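Local atomic coordinates of alanine racemase (Oenococcus oeni PSU-1, PDB entry 3HUR), a protein that belongs to the alanine racemase family, joining an N-terminal TIM-barrel domain to a C-terminal domain built mainly of beta strands. Residues A[68-76]-A[94-103]; A[159-170]-A[200-208]. All blocks are in the same frame, centred on the assembly; numbering follows the deposited sequence.

Contact 1 (A[68-76]-A[94-103]); sequences NLDEALELR and DLKLFIDHDI. With SO4 (sulfate ion), chain D.
Ile-103 drives its CD1 methyl against Ala-72 CB, at 3.5 Å, and forms with Leu-69 the tightly packed part of the contact. With CG anti to the backbone N (chi1 -175°), Leu-69 reaches across from its helix and splits its two methyls. Leu-69 CD1 sits beside Ile-103 and meets Phe-98 CE1 at 3.8 Å, the two side chains crossing at about a right angle; Leu-69 CD2 goes to Leu-97 CD1, at 4.1 Å, and to the carboxylate of Asp-94. Beneath this cluster lies the barrel wall, where Ile-84 and Val-86 of strand 84-86 touch Ala-72.

Further along the helix, Leu-73 CD2 lies over one face of the His-101 ring in a CH-pi contact; Tyr-386 of the second subunit also packs on Leu-73. Ala-72, Leu-73, Phe-98 and Ile-103 are buried, whereas Leu-97, His-101, Asp-102 and Arg-76 form a looser, partly exposed margin.

At that margin Arg-76 provides the polar grip. Arg-76 NE donates to His-101 O at 2.6 Å with an N-H...O angle of 142°, and Arg-76 NH2 to Asp-102 O at 3.0 Å. NH1 bonds to Leu-80 O and Leu-82 O, so backbone oxygens of two chain turns, reached through NE, NH2 and NH1, probably limit the rotation of the group. The Asp-102 carboxylate adds only a long ion pair, well out of the guanidinium plane. Before the first helix, Asn-68 ND2 donates to O2 of a sulfate ion that Asp-42 N and Arg-8 of the second subunit also bind.

Helix 95-100 ends in a Schellman motif, with Asp-102 at positive phi as the C-prime residue. With segment axes 36° apart and no closer than 11.5 Å, the pair is typical of successive outer helices of a TIM barrel.

Contact 2 (A[159-170]-A[200-208]); sequences LFSVYTHFATAD and LFSMANSAT. With SO4 (sulfate ion), chain B.
Asn-205 has its CG between its own backbone N and carbonyl carbon (chi1 66°), which turns Asn-205 ND2 to Phe-166 O, a weak hydrogen bond of 3.2 Å, and OD1 back over the start of helix 206-211. Phe-166, with CG beside its backbone N (chi1 -62°), swings its ring inward until the edge meets Met-203 CE, 3.9 Å from Phe-166 CZ. Phe-180 stacks on the same ring.

Asn-205 is the N-cap residue of that helix, and its side chain makes the capping bond. Thr-208 N donates to Asn-205 OD1 at 2.8 Å, almost straight (176°), and Thr-208 OG1 donates to the same oxygen from above the amide plane, so two bonds grip OD1, and the weak ND2 bond helps set the amide's rotation. A water joins the two segments here, accepting from Phe-166 N and Asn-205 N and donating to Met-203 O and Thr-208 OG1. Farther on, Ala-169 CB packs on Ala-207 CB at 3.6 Å.

At the other end the backbones run as parallel strands. Val-162 N donates to Leu-200 O at 2.9 Å, Ser-202 N to Val-162 O at 3.0 Å, and Thr-164 N to Ser-202 O at 3.1 Å. Leu-200 O accepts a second bond from Ser-161 OG, which comes from the opposite face of the carbonyl plane. Val-162 and Phe-201 touch on one face of the sheet; on the other, Ser-202 OG bonds to Ala-222 O and Arg-224.

Ser-206 N donates weakly to a sulfate ion, which Gln-227 N also binds; Ser-206 OG bonds to Gly-226 N and Leu-228 N. Strands 157-163 and 201-202, joined through helix 174-191, form a parallel beta-alpha-beta unit of a TIM barrel, and the anion at the helix N-terminus recalls the phosphate site common in barrels of this fold.

In the fold
Both contacts belong to the N-terminal TIM-barrel domain, and both segments of contact 1 precede those of contact 2 in the sequence. Their centres are 23 Å apart and their nearest atoms about 7 Å, without touching. They share the eight-stranded parallel sheet: contact 1 leads into strand 103-107, which neighbours strand 123-128, and this in turn pairs with strand 157-163 of contact 2. Contact 1 joins helices on the outside of the barrel, of which helix 69-77 lies against the second subunit, whereas contact 2 joins two strands of the wall and continues into helix 206-211. Together they sample two levels of one barrel: its helical jacket and its strand wall, leading to the helix end where a sulfate ion is bound.

Contact 1 (A[68-76]-A[94-103])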
loop_
_atom_site.group_PDB
_atom_site.type_symbol
_atom_site.label_atom_id
_atom_site.label_comp_id
_atom_site.label_asym_id
_atom_site.label_seq_id
_atom_site.Cartn_x
_atom_site.Cartn_y
_atom_site.Cartn_z
ATOM N N ASN A 68 0.109 -28.478 10.773
ATOM C CA ASN A 68 1.405 -28.517 11.408
ATOM C C ASN A 68 1.303 -29.354 12.689
ATOM O O ASN A 68 0.350 -29.270 13.457
ATOM C CB ASN A 68 1.879 -27.092 11.743
ATOM C CG ASN A 68 2.285 -26.271 10.504
ATOM O OD1 ASN A 68 3.404 -26.431 9.926
ATOM N ND2 ASN A 68 1.411 -25.339 10.130
ATOM N N LEU A 69 2.295 -30.186 12.892
ATOM C CA LEU A 69 2.424 -30.912 14.118
ATOM C C LEU A 69 2.258 -29.982 15.338
ATOM O O LEU A 69 1.464 -30.243 16.242
ATOM C CB LEU A 69 3.804 -31.547 14.134
ATOM C CG LEU A 69 4.085 -32.455 15.316
ATOM C CD1 LEU A 69 3.027 -33.539 15.376
ATOM C CD2 LEU A 69 5.526 -33.012 15.206
ATOM N N ASP A 70 2.990 -28.881 15.353
ATOM C CA ASP A 70 2.980 -28.014 16.522
ATOM C C ASP A 70 1.560 -27.519 16.856
ATOM O O ASP A 70 1.196 -27.513 18.019
ATOM C CB ASP A 70 4.110 -26.958 16.481
ATOM C CG ASP A 70 3.739 -25.654 15.763
ATOM O OD1 ASP A 70 2.929 -25.650 14.800
ATOM O OD2 ASP A 70 4.302 -24.598 16.184
ATOM N N GLU A 71 0.695 -27.272 15.878
ATOM C CA GLU A 71 -0.732 -27.035 16.186
ATOM C C GLU A 71 -1.459 -28.228 16.830
ATOM O O GLU A 71 -2.380 -28.045 17.639
ATOM C CB GLU A 71 -1.507 -26.593 14.947
ATOM C CG GLU A 71 -2.869 -25.960 15.232
ATOM C CD GLU A 71 -2.769 -24.634 16.034
ATOM O OE1 GLU A 71 -1.653 -24.041 16.139
ATOM O OE2 GLU A 71 -3.808 -24.201 16.599
ATOM N N ALA A 72 -1.087 -29.451 16.437
ATOM C CA ALA A 72 -1.677 -30.678 17.066
ATOM C C ALA A 72 -1.311 -30.693 18.537
ATOM O O ALA A 72 -2.165 -30.751 19.367
ATOM C CB ALA A 72 -1.200 -31.916 16.384
ATOM N N LEU A 73 -0.025 -30.537 18.817
ATOM C CA LEU A 73 0.505 -30.504 20.186
ATOM C C LEU A 73 -0.151 -29.428 21.058
ATOM O O LEU A 73 -0.543 -29.720 22.167
ATOM C CB LEU A 73 2.039 -30.373 20.163
ATOM C CG LEU A 73 2.745 -31.558 19.444
ATOM C CD1 LEU A 73 4.254 -31.594 19.629
ATOM C CD2 LEU A 73 2.195 -32.880 19.860
ATOM N N GLU A 74 -0.347 -28.226 20.523
ATOM C CA GLU A 74 -1.039 -27.177 21.239
ATOM C C GLU A 74 -2.471 -27.500 21.527
ATOM O O GLU A 74 -2.993 -27.166 22.565
ATOM C CB GLU A 74 -1.067 -25.875 20.415
ATOM C CG GLU A 74 0.205 -25.011 20.350
ATOM C CD GLU A 74 0.010 -23.792 19.392
ATOM O OE1 GLU A 74 -0.603 -22.731 19.770
ATOM O OE2 GLU A 74 0.437 -23.939 18.242
ATOM N N LEU A 75 -3.170 -28.017 20.545
ATOM C CA LEU A 75 -4.531 -28.455 20.757
ATOM C C LEU A 75 -4.553 -29.494 21.913
ATOM O O LEU A 75 -5.429 -29.457 22.781
ATOM C CB LEU A 75 -5.096 -29.025 19.446
ATOM C CG LEU A 75 -5.530 -28.049 18.316
ATOM C CD1 LEU A 75 -5.751 -28.780 16.973
ATOM C CD2 LEU A 75 -6.839 -27.351 18.715
ATOM N N ARG A 76 -3.565 -30.385 21.954
ATOM C CA ARG A 76 -3.534 -31.428 22.999
ATOM C C ARG A 76 -3.362 -30.802 24.364
ATOM O O ARG A 76 -4.103 -31.111 25.280
ATOM C CB ARG A 76 -2.426 -32.466 22.752
ATOM C CG ARG A 76 -2.716 -33.402 21.622
ATOM C CD ARG A 76 -3.887 -34.322 21.972
ATOM N NE ARG A 76 -4.188 -35.262 20.882
ATOM C CZ ARG A 76 -5.408 -35.545 20.479
ATOM N NH1 ARG A 76 -6.443 -34.970 21.048
ATOM N NH2 ARG A 76 -5.614 -36.368 19.479
ATOM N N ASP A 94 9.351 -38.516 14.205
ATOM C CA ASP A 94 8.211 -38.040 15.023
ATOM C C ASP A 94 7.233 -39.142 15.389
ATOM O O ASP A 94 6.201 -38.884 16.051
ATOM C CB ASP A 94 7.456 -36.899 14.330
ATOM C CG ASP A 94 8.301 -35.625 14.188
ATOM O OD1 ASP A 94 8.670 -35.028 15.214
ATOM O OD2 ASP A 94 8.576 -35.215 13.035
ATOM N N LEU A 95 7.561 -40.369 14.995
ATOM C CA LEU A 95 6.676 -41.526 15.229
ATOM C C LEU A 95 6.148 -41.596 16.647
ATOM O O LEU A 95 4.952 -41.810 16.851
ATOM C CB LEU A 95 7.337 -42.856 14.807
ATOM C CG LEU A 95 6.870 -43.457 13.464
ATOM C CD1 LEU A 95 6.577 -42.371 12.424
ATOM C CD2 LEU A 95 7.840 -44.497 12.896
ATOM N N LYS A 96 7.038 -41.360 17.605
ATOM C CA LYS A 96 6.694 -41.404 19.016
ATOM C C LYS A 96 5.710 -40.313 19.343
ATOM O O LYS A 96 4.756 -40.521 20.095
ATOM C CB LYS A 96 7.954 -41.250 19.889
ATOM N N LEU A 97 5.911 -39.136 18.783
ATOM C CA LEU A 97 4.999 -38.041 19.102
ATOM C C LEU A 97 3.622 -38.361 18.586
ATOM O O LEU A 97 2.642 -38.259 19.317
ATOM C CB LEU A 97 5.484 -36.712 18.514
ATOM C CG LEU A 97 6.541 -36.006 19.351
ATOM C CD1 LEU A 97 6.981 -34.736 18.636
ATOM C CD2 LEU A 97 6.031 -35.722 20.786
ATOM N N PHE A 98 3.552 -38.759 17.321
ATOM C CA PHE A 98 2.262 -39.129 16.712
ATOM C C PHE A 98 1.516 -40.152 17.536
ATOM O O PHE A 98 0.334 -39.974 17.797
ATOM C CB PHE A 98 2.419 -39.694 15.299
ATOM C CG PHE A 98 3.151 -38.790 14.332
ATOM C CD1 PHE A 98 2.792 -37.460 14.185
ATOM C CD2 PHE A 98 4.160 -39.295 13.523
ATOM C CE1 PHE A 98 3.441 -36.658 13.287
ATOM C CE2 PHE A 98 4.825 -38.476 12.602
ATOM C CZ PHE A 98 4.473 -37.169 12.501
ATOM N N ILE A 99 2.191 -41.226 17.956
ATOM C CA ILE A 99 1.505 -42.300 18.680
ATOM C C ILE A 99 1.061 -41.831 20.055
ATOM O O ILE A 99 -0.076 -42.016 20.437
ATOM C CB ILE A 99 2.389 -43.580 18.801
ATOM C CG1 ILE A 99 2.683 -44.165 17.421
ATOM C CG2 ILE A 99 1.700 -44.642 19.647
ATOM C CD1 ILE A 99 4.008 -44.929 17.370
ATOM N N ASP A 100 1.959 -41.200 20.794
ATOM C CA ASP A 100 1.641 -40.846 22.181
ATOM C C ASP A 100 0.525 -39.836 22.302
ATOM O O ASP A 100 -0.179 -39.816 23.318
ATOM C CB ASP A 100 2.863 -40.293 22.917
ATOM C CG ASP A 100 3.969 -41.357 23.153
ATOM O OD1 ASP A 100 3.696 -42.611 23.036
ATOM O OD2 ASP A 100 5.118 -40.893 23.453
ATOM N N HIS A 101 0.372 -38.994 21.277
ATOM C CA HIS A 101 -0.627 -37.924 21.301
ATOM C C HIS A 101 -1.844 -38.192 20.405
ATOM O O HIS A 101 -2.664 -37.277 20.181
ATOM C CB HIS A 101 0.040 -36.598 20.899
ATOM C CG HIS A 101 1.111 -36.155 21.842
ATOM N ND1 HIS A 101 0.832 -35.638 23.092
ATOM C CD2 HIS A 101 2.458 -36.112 21.702
ATOM C CE1 HIS A 101 1.968 -35.312 23.685
ATOM N NE2 HIS A 101 2.969 -35.591 22.862
ATOM N N ASP A 102 -1.938 -39.430 19.889
ATOM C CA ASP A 102 -3.079 -39.894 19.091
ATOM C C ASP A 102 -3.301 -38.994 17.880
ATOM O O ASP A 102 -4.395 -38.409 17.699
ATOM C CB ASP A 102 -4.348 -39.906 19.933
ATOM C CG ASP A 102 -5.538 -40.485 19.174
ATOM O OD1 ASP A 102 -5.275 -41.395 18.332
ATOM O OD2 ASP A 102 -6.724 -40.059 19.407
ATOM N N ILE A 103 -2.247 -38.846 17.087
ATOM C CA ILE A 103 -2.292 -38.026 15.910
ATOM C C ILE A 103 -2.254 -38.897 14.681
ATOM O O ILE A 103 -1.347 -39.727 14.535
ATOM C CB ILE A 103 -1.079 -37.056 15.851
ATOM C CG1 ILE A 103 -1.121 -36.093 17.045
ATOM C CG2 ILE A 103 -1.041 -36.315 14.513
ATOM C CD1 ILE A 103 0.003 -35.091 17.042
HETATM S S SO4 D . -1.604 -23.406 12.261
HETATM O O1 SO4 D . -1.268 -22.123 11.670
HETATM O O2 SO4 D . -1.560 -24.555 11.309
HETATM O O3 SO4 D . -0.666 -23.530 13.375
HETATM O O4 SO4 D . -2.973 -23.262 12.781
#

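Contact 2 (A[159-170]-A[200-208])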
loop_
_atom_site.group_PDB
_atom_site.type_symbol
_atom_site.label_atom_id
_atom_site.label_comp_id
_atom_site.label_asym_id
_atom_site.label_seq_id
_atom_site.Cartn_x
_atom_site.Cartn_y
_atom_site.Cartn_z
ATOM N N LEU A 159 -5.756 -47.941 9.936
ATOM C CA LEU A 159 -6.154 -47.140 8.811
ATOM C C LEU A 159 -7.336 -46.262 9.213
ATOM O O LEU A 159 -8.406 -46.748 9.527
ATOM C CB LEU A 159 -6.535 -48.048 7.671
ATOM C CG LEU A 159 -6.790 -47.395 6.333
ATOM C CD1 LEU A 159 -5.627 -46.538 5.904
ATOM C CD2 LEU A 159 -7.071 -48.512 5.311
ATOM N N PHE A 160 -7.106 -44.951 9.210
ATOM C CA PHE A 160 -8.060 -43.991 9.692
ATOM C C PHE A 160 -8.931 -43.551 8.563
ATOM O O PHE A 160 -10.105 -43.274 8.763
ATOM C CB PHE A 160 -7.316 -42.767 10.278
ATOM C CG PHE A 160 -8.227 -41.735 10.838
ATOM C CD1 PHE A 160 -8.600 -40.633 10.087
ATOM C CD2 PHE A 160 -8.761 -41.883 12.100
ATOM C CE1 PHE A 160 -9.477 -39.692 10.599
ATOM C CE2 PHE A 160 -9.641 -40.938 12.625
ATOM C CZ PHE A 160 -9.989 -39.838 11.871
ATOM N N SER A 161 -8.353 -43.441 7.375
ATOM C CA SER A 161 -9.085 -42.944 6.204
ATOM C C SER A 161 -8.366 -43.350 4.945
ATOM O O SER A 161 -7.136 -43.473 4.945
ATOM C CB SER A 161 -9.203 -41.394 6.210
ATOM O OG SER A 161 -10.469 -40.932 5.718
ATOM N N VAL A 162 -9.136 -43.529 3.875
ATOM C CA VAL A 162 -8.609 -43.578 2.535
ATOM C C VAL A 162 -9.310 -42.438 1.863
ATOM O O VAL A 162 -10.556 -42.396 1.855
ATOM C CB VAL A 162 -8.961 -44.884 1.789
ATOM C CG1 VAL A 162 -8.417 -44.827 0.358
ATOM C CG2 VAL A 162 -8.431 -46.079 2.545
ATOM N N TYR A 163 -8.534 -41.507 1.305
ATOM C CA TYR A 163 -9.084 -40.190 1.017
ATOM C C TYR A 163 -8.490 -39.511 -0.205
ATOM O O TYR A 163 -7.386 -39.827 -0.634
ATOM C CB TYR A 163 -8.906 -39.273 2.249
ATOM C CG TYR A 163 -7.524 -38.704 2.385
ATOM C CD1 TYR A 163 -6.498 -39.474 2.863
ATOM C CD2 TYR A 163 -7.236 -37.410 1.973
ATOM C CE1 TYR A 163 -5.213 -38.999 2.933
ATOM C CE2 TYR A 163 -5.944 -36.900 2.072
ATOM C CZ TYR A 163 -4.935 -37.704 2.571
ATOM O OH TYR A 163 -3.633 -37.240 2.671
ATOM N N THR A 164 -9.261 -38.557 -0.736
ATOM C CA THR A 164 -8.830 -37.682 -1.828
ATOM C C THR A 164 -9.623 -36.383 -1.741
ATOM O O THR A 164 -10.525 -36.250 -0.923
ATOM C CB THR A 164 -9.173 -38.331 -3.201
ATOM O OG1 THR A 164 -8.430 -37.716 -4.260
ATOM C CG2 THR A 164 -10.679 -38.212 -3.511
ATOM N N HIS A 165 -9.370 -35.447 -2.637
ATOM C CA HIS A 165 -10.344 -34.340 -2.801
ATOM C C HIS A 165 -10.241 -33.813 -4.200
ATOM O O HIS A 165 -9.197 -33.977 -4.860
ATOM C CB HIS A 165 -10.015 -33.165 -1.878
ATOM C CG HIS A 165 -8.747 -32.481 -2.267
ATOM N ND1 HIS A 165 -8.734 -31.258 -2.892
ATOM C CD2 HIS A 165 -7.463 -32.918 -2.243
ATOM C CE1 HIS A 165 -7.482 -30.942 -3.186
ATOM N NE2 HIS A 165 -6.695 -31.940 -2.815
ATOM N N PHE A 166 -11.283 -33.088 -4.574
ATOM C CA PHE A 166 -11.481 -32.585 -5.907
ATOM C C PHE A 166 -11.060 -31.123 -5.979
ATOM O O PHE A 166 -11.606 -30.300 -5.297
ATOM C CB PHE A 166 -12.967 -32.769 -6.293
ATOM C CG PHE A 166 -13.388 -34.224 -6.307
ATOM C CD1 PHE A 166 -13.098 -35.041 -7.403
ATOM C CD2 PHE A 166 -13.992 -34.807 -5.211
ATOM C CE1 PHE A 166 -13.420 -36.410 -7.396
ATOM C CE2 PHE A 166 -14.336 -36.160 -5.218
ATOM C CZ PHE A 166 -14.051 -36.957 -6.322
ATOM N N ALA A 167 -10.089 -30.821 -6.831
ATOM C CA ALA A 167 -9.610 -29.473 -7.032
ATOM C C ALA A 167 -10.612 -28.518 -7.647
ATOM O O ALA A 167 -10.542 -27.319 -7.400
ATOM C CB ALA A 167 -8.383 -29.497 -7.877
ATOM N N THR A 168 -11.545 -28.990 -8.453
ATOM C CA THR A 168 -12.318 -28.038 -9.220
ATOM C C THR A 168 -13.787 -28.034 -8.833
ATOM O O THR A 168 -14.649 -27.543 -9.579
ATOM C CB THR A 168 -12.117 -28.263 -10.727
ATOM O OG1 THR A 168 -12.519 -29.587 -11.051
ATOM C CG2 THR A 168 -10.612 -28.036 -11.131
ATOM N N ALA A 169 -14.077 -28.529 -7.642
ATOM C CA ALA A 169 -15.432 -28.455 -7.123
ATOM C C ALA A 169 -15.860 -26.994 -6.862
ATOM O O ALA A 169 -17.033 -26.687 -6.984
ATOM C CB ALA A 169 -15.560 -29.304 -5.853
ATOM N N ASP A 170 -14.904 -26.115 -6.522
ATOM C CA ASP A 170 -15.158 -24.678 -6.232
ATOM C C ASP A 170 -15.009 -23.734 -7.433
ATOM O O ASP A 170 -15.179 -22.508 -7.289
ATOM C CB ASP A 170 -14.236 -24.168 -5.109
ATOM C CG ASP A 170 -12.742 -24.069 -5.531
ATOM O OD1 ASP A 170 -12.355 -24.556 -6.621
ATOM O OD2 ASP A 170 -11.938 -23.512 -4.739
ATOM N N LEU A 200 -14.301 -46.090 5.618
ATOM C CA LEU A 200 -13.068 -45.333 5.697
ATOM C C LEU A 200 -12.910 -44.248 4.579
ATOM O O LEU A 200 -11.932 -43.481 4.549
ATOM C CB LEU A 200 -11.901 -46.318 5.611
ATOM C CG LEU A 200 -11.805 -47.425 6.679
ATOM C CD1 LEU A 200 -10.611 -48.372 6.390
ATOM C CD2 LEU A 200 -11.666 -46.846 8.128
ATOM N N PHE A 201 -13.852 -44.180 3.643
ATOM C CA PHE A 201 -13.664 -43.306 2.513
ATOM C C PHE A 201 -13.935 -41.866 2.891
ATOM O O PHE A 201 -14.910 -41.565 3.543
ATOM C CB PHE A 201 -14.542 -43.725 1.335
ATOM C CG PHE A 201 -14.072 -44.982 0.614
ATOM C CD1 PHE A 201 -12.722 -45.291 0.497
ATOM C CD2 PHE A 201 -15.003 -45.835 0.034
ATOM C CE1 PHE A 201 -12.310 -46.439 -0.165
ATOM C CE2 PHE A 201 -14.609 -46.996 -0.648
ATOM C CZ PHE A 201 -13.264 -47.298 -0.743
ATOM N N SER A 202 -13.057 -40.966 2.494
ATOM C CA SER A 202 -13.331 -39.560 2.662
ATOM C C SER A 202 -13.032 -38.855 1.385
ATOM O O SER A 202 -11.884 -38.823 0.951
ATOM C CB SER A 202 -12.491 -38.924 3.790
ATOM O OG SER A 202 -12.817 -37.543 3.901
ATOM N N MET A 203 -14.060 -38.227 0.831
ATOM C CA MET A 203 -13.963 -37.668 -0.495
ATOM C C MET A 203 -14.189 -36.161 -0.555
ATOM O O MET A 203 -13.655 -35.526 -1.461
ATOM C CB MET A 203 -14.981 -38.406 -1.444
ATOM C CG MET A 203 -14.582 -39.890 -1.736
ATOM S SD MET A 203 -15.632 -40.830 -2.876
ATOM C CE MET A 203 -15.085 -40.171 -4.396
ATOM N N ALA A 204 -14.977 -35.609 0.382
ATOM C CA ALA A 204 -15.593 -34.283 0.226
ATOM C C ALA A 204 -14.925 -33.156 1.015
ATOM O O ALA A 204 -15.039 -33.098 2.250
ATOM C CB ALA A 204 -17.035 -34.364 0.619
ATOM N N ASN A 205 -14.273 -32.237 0.293
ATOM C CA ASN A 205 -13.858 -30.930 0.866
ATOM C C ASN A 205 -15.068 -30.036 0.895
ATOM O O ASN A 205 -16.180 -30.517 0.704
ATOM C CB ASN A 205 -12.719 -30.292 0.076
ATOM C CG ASN A 205 -13.129 -29.905 -1.331
ATOM O OD1 ASN A 205 -14.327 -29.855 -1.668
ATOM N ND2 ASN A 205 -12.129 -29.627 -2.173
ATOM N N SER A 206 -14.873 -28.746 1.180
ATOM C CA SER A 206 -16.000 -27.837 1.418
ATOM C C SER A 206 -16.871 -27.719 0.190
ATOM O O SER A 206 -18.095 -27.682 0.265
ATOM C CB SER A 206 -15.502 -26.425 1.805
ATOM O OG SER A 206 -15.157 -26.293 3.187
ATOM N N ALA A 207 -16.208 -27.577 -0.935
ATOM C CA ALA A 207 -16.864 -27.291 -2.190
ATOM C C ALA A 207 -17.668 -28.556 -2.655
ATOM O O ALA A 207 -18.837 -28.459 -3.069
ATOM C CB ALA A 207 -15.798 -26.851 -3.233
ATOM N N THR A 208 -17.040 -29.724 -2.510
ATOM C CA THR A 208 -17.682 -30.960 -2.765
ATOM C C THR A 208 -18.900 -31.068 -1.880
ATOM O O THR A 208 -20.002 -31.402 -2.361
ATOM C CB THR A 208 -16.751 -32.139 -2.553
ATOM O OG1 THR A 208 -15.496 -31.878 -3.185
ATOM C CG2 THR A 208 -17.342 -33.400 -3.186
HETATM S S SO4 B . -11.467 -26.892 2.169
HETATM O O1 SO4 B . -11.207 -25.495 2.410
HETATM O O2 SO4 B . -11.454 -27.240 0.772
HETATM O O3 SO4 B . -10.382 -27.653 2.713
HETATM O O4 SO4 B . -12.790 -27.089 2.741
HETATM O O HOH W 1 -13.305 -32.853 -2.225
#